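Putative adhesin (Bacteroides thetaiotaomicron, PDB 4QDG) is a putative outer-membrane lipoprotein adhesin of the FimB/Mfa2 family that probably takes part in assembling or tethering fimbria-like pili at the cell surface. Local coordinates at residues A[41-49]-A[100-108]. Sequence-based numbering, arbitrary orientation.
Sequences LVYDENGNY and GTGYTDLQV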
loop_
_atom_site.group_PDB
_atom_site.type_symbol
_atom_site.label_atom_id
_atom_site.label_comp_id
_atom_site.label_asym_id
_atom_site.label_seq_id
_atom_site.Cartn_x
_atom_site.Cartn_y
_atom_site.Cartn_z
ATOM N N LEU A 41 -1.143 -2.875 -19.741
ATOM C CA LEU A 41 -0.053 -2.747 -20.714
ATOM C C LEU A 41 0.238 -4.076 -21.378
ATOM O O LEU A 41 0.257 -5.109 -20.703
ATOM C CB LEU A 41 1.218 -2.213 -20.041
ATOM C CG LEU A 41 1.077 -0.882 -19.323
ATOM C CD1 LEU A 41 2.040 -0.805 -18.200
ATOM C CD2 LEU A 41 1.268 0.270 -20.261
ATOM N N VAL A 42 0.440 -4.049 -22.707
ATOM C CA VAL A 42 0.682 -5.226 -23.529
ATOM C C VAL A 42 2.108 -5.176 -24.033
ATOM O O VAL A 42 2.507 -4.193 -24.649
ATOM C CB VAL A 42 -0.337 -5.370 -24.723
ATOM C CG1 VAL A 42 -0.153 -6.704 -25.459
ATOM C CG2 VAL A 42 -1.788 -5.210 -24.264
ATOM N N TYR A 43 2.857 -6.255 -23.790
ATOM C CA TYR A 43 4.222 -6.444 -24.264
ATOM C C TYR A 43 4.302 -7.757 -25.042
ATOM O O TYR A 43 3.576 -8.699 -24.733
ATOM C CB TYR A 43 5.229 -6.453 -23.085
ATOM C CG TYR A 43 5.261 -5.153 -22.308
ATOM C CD1 TYR A 43 5.941 -4.042 -22.795
ATOM C CD2 TYR A 43 4.591 -5.027 -21.095
ATOM C CE1 TYR A 43 5.938 -2.831 -22.105
ATOM C CE2 TYR A 43 4.597 -3.823 -20.386
ATOM C CZ TYR A 43 5.284 -2.730 -20.888
ATOM O OH TYR A 43 5.307 -1.559 -20.162
ATOM N N ASP A 44 5.211 -7.846 -26.009
ATOM C CA ASP A 44 5.393 -9.104 -26.728
ATOM C C ASP A 44 6.313 -10.042 -25.897
ATOM O O ASP A 44 6.741 -9.680 -24.794
ATOM C CB ASP A 44 5.931 -8.880 -28.153
ATOM C CG ASP A 44 7.260 -8.159 -28.281
ATOM O OD1 ASP A 44 8.171 -8.408 -27.436
ATOM O OD2 ASP A 44 7.428 -7.410 -29.267
ATOM N N GLU A 45 6.638 -11.225 -26.447
ATOM C CA GLU A 45 7.475 -12.237 -25.790
ATOM C C GLU A 45 8.882 -11.702 -25.481
ATOM O O GLU A 45 9.480 -12.161 -24.515
ATOM C CB GLU A 45 7.550 -13.501 -26.670
ATOM C CG GLU A 45 8.056 -14.738 -25.943
ATOM C CD GLU A 45 7.920 -16.051 -26.685
ATOM O OE1 GLU A 45 8.309 -16.124 -27.873
ATOM O OE2 GLU A 45 7.490 -17.032 -26.040
ATOM N N ASN A 46 9.396 -10.736 -26.280
ATOM C CA ASN A 46 10.730 -10.144 -26.083
ATOM C C ASN A 46 10.707 -8.951 -25.125
ATOM O O ASN A 46 11.756 -8.377 -24.842
ATOM C CB ASN A 46 11.328 -9.710 -27.432
ATOM C CG ASN A 46 11.612 -10.843 -28.382
ATOM O OD1 ASN A 46 11.308 -10.760 -29.577
ATOM N ND2 ASN A 46 12.209 -11.918 -27.888
ATOM N N GLY A 47 9.519 -8.580 -24.658
ATOM C CA GLY A 47 9.322 -7.458 -23.760
ATOM C C GLY A 47 9.150 -6.109 -24.430
ATOM O O GLY A 47 9.296 -5.088 -23.768
ATOM N N ASN A 48 8.829 -6.063 -25.731
ATOM C CA ASN A 48 8.640 -4.772 -26.406
ATOM C C ASN A 48 7.206 -4.314 -26.327
ATOM O O ASN A 48 6.287 -5.117 -26.512
ATOM C CB ASN A 48 9.100 -4.813 -27.867
ATOM C CG ASN A 48 10.529 -5.271 -28.034
ATOM O OD1 ASN A 48 10.796 -6.274 -28.707
ATOM N ND2 ASN A 48 11.474 -4.585 -27.377
ATOM N N TYR A 49 7.014 -3.009 -26.063
ATOM C CA TYR A 49 5.708 -2.357 -25.964
ATOM C C TYR A 49 4.845 -2.684 -27.178
ATOM O O TYR A 49 5.349 -2.666 -28.312
ATOM C CB TYR A 49 5.861 -0.827 -25.804
ATOM C CG TYR A 49 4.532 -0.101 -25.722
ATOM C CD1 TYR A 49 3.843 -0.001 -24.515
ATOM C CD2 TYR A 49 3.928 0.420 -26.864
ATOM C CE1 TYR A 49 2.602 0.633 -24.440
ATOM C CE2 TYR A 49 2.680 1.037 -26.804
ATOM C CZ TYR A 49 2.027 1.157 -25.587
ATOM O OH TYR A 49 0.808 1.783 -25.523
ATOM N N GLY A 100 14.148 2.968 -23.617
ATOM C CA GLY A 100 12.974 2.402 -24.271
ATOM C C GLY A 100 11.647 2.529 -23.548
ATOM O O GLY A 100 11.518 3.219 -22.529
ATOM N N THR A 101 10.639 1.862 -24.107
ATOM C CA THR A 101 9.276 1.831 -23.570
ATOM C C THR A 101 8.874 0.386 -23.261
ATOM O O THR A 101 7.708 0.114 -22.968
ATOM C CB THR A 101 8.294 2.535 -24.521
ATOM O OG1 THR A 101 8.380 1.972 -25.847
ATOM C CG2 THR A 101 8.505 4.051 -24.536
ATOM N N GLY A 102 9.865 -0.503 -23.269
ATOM C CA GLY A 102 9.676 -1.928 -23.029
ATOM C C GLY A 102 9.332 -2.282 -21.596
ATOM O O GLY A 102 9.421 -1.439 -20.684
ATOM N N TYR A 103 8.945 -3.553 -21.394
ATOM C CA TYR A 103 8.567 -4.126 -20.093
ATOM C C TYR A 103 9.515 -3.702 -18.960
ATOM O O TYR A 103 9.042 -3.202 -17.941
ATOM C CB TYR A 103 8.504 -5.662 -20.194
ATOM C CG TYR A 103 8.358 -6.400 -18.873
ATOM C CD1 TYR A 103 7.332 -6.085 -17.983
ATOM C CD2 TYR A 103 9.164 -7.494 -18.575
ATOM C CE1 TYR A 103 7.187 -6.770 -16.777
ATOM C CE2 TYR A 103 9.010 -8.207 -17.390
ATOM C CZ TYR A 103 8.024 -7.841 -16.492
ATOM O OH TYR A 103 7.905 -8.544 -15.323
ATOM N N THR A 104 10.829 -3.831 -19.176
ATOM C CA THR A 104 11.848 -3.579 -18.152
ATOM C C THR A 104 12.209 -2.073 -18.000
ATOM O O THR A 104 12.978 -1.721 -17.099
ATOM C CB THR A 104 13.094 -4.446 -18.413
ATOM O OG1 THR A 104 13.699 -4.077 -19.643
ATOM C CG2 THR A 104 12.783 -5.942 -18.419
ATOM N N ASP A 105 11.603 -1.192 -18.807
ATOM C CA ASP A 105 11.876 0.248 -18.754
ATOM C C ASP A 105 10.831 1.012 -17.928
ATOM O O ASP A 105 10.999 2.205 -17.653
ATOM C CB ASP A 105 11.973 0.825 -20.184
ATOM C CG ASP A 105 13.082 0.183 -21.009
ATOM O OD1 ASP A 105 14.216 0.064 -20.491
ATOM O OD2 ASP A 105 12.800 -0.255 -22.141
ATOM N N LEU A 106 9.777 0.349 -17.508
ATOM C CA LEU A 106 8.784 1.043 -16.732
ATOM C C LEU A 106 9.162 1.176 -15.246
ATOM O O LEU A 106 9.735 0.276 -14.616
ATOM C CB LEU A 106 7.415 0.375 -16.885
ATOM C CG LEU A 106 6.187 1.167 -16.442
ATOM C CD1 LEU A 106 6.214 2.638 -16.950
ATOM C CD2 LEU A 106 4.948 0.470 -16.897
ATOM N N GLN A 107 8.877 2.377 -14.741
ATOM C CA GLN A 107 8.965 2.829 -13.378
ATOM C C GLN A 107 7.686 3.573 -13.037
ATOM O O GLN A 107 7.099 4.200 -13.927
ATOM C CB GLN A 107 10.176 3.741 -13.172
ATOM C CG GLN A 107 11.498 3.012 -13.259
ATOM C CD GLN A 107 12.674 3.884 -12.934
ATOM O OE1 GLN A 107 12.561 5.074 -12.626
ATOM N NE2 GLN A 107 13.844 3.301 -13.006
ATOM N N VAL A 108 7.258 3.494 -11.755
ATOM C CA VAL A 108 6.129 4.205 -11.154
ATOM C C VAL A 108 6.680 4.936 -9.921
ATOM O O VAL A 108 7.343 4.334 -9.069
ATOM C CB VAL A 108 4.911 3.287 -10.834
ATOM C CG1 VAL A 108 3.862 3.978 -9.968
ATOM C CG2 VAL A 108 4.283 2.788 -12.118
HETATM O O HOH W 1 6.218 -2.722 -17.264
HETATM O O HOH W 2 12.113 -5.062 -21.920
#
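One backbone hydrogen bond joins the two segments: Tyr103 N donates a hydrogen bond to Gly47 O over 2.8 Å, with an N-H...O angle of 165°, where the segment leading toward strand 107-110 meets the hairpin turn that follows strand 38-44. Gly47 closes a type I turn begun at Asp44, and Gly47 O also lies 3.3 Å from Gly102 CA, where the absence of a side chain leaves room for the approach. Within the hairpin, Asn48 N bonds to Asp44 OD1, which it meets from above the carboxylate plane. Across the interface the ring of Tyr43 contributes the largest single share. With Tyr43 CG anti to its carbonyl carbon (chi1 -62°), the ring is directed across to Tyr103, whose CA lies over one face; Tyr103 CB is 3.9 Å from the Tyr43 ring centroid, nearly along the normal, a CH-pi contact. Thr101 O comes to the edge of the same ring, near its plane, 3.5 Å from Tyr43 CE1. The Tyr43 and Tyr103 rings are set obliquely, planes 55° apart. A water bridges Tyr43 OH and Tyr103 O, donating to the latter. Deeper in, Leu41 and Leu106 reach toward each other tip to tip, and Leu41 CD1 presses on Leu106 CD2 at 3.4 Å, tighter than usual for methyl groups. Nearer the surface, Tyr49 CB rests 3.5 Å from Thr101 O, while its hydroxyl bonds to Thr52. Tyr103 sends its own hydroxyl to Glu130 and packs edge-to-face with His77 and Tyr183. Away from the magnesium sites, the contact thus lays the loop leading into strand 107-110 against the 38-44/49-55 hairpin, with strand 75-82 pairing beside strand 38-44, and Met93 of strand 91-94 touching both Leu41 and Leu106.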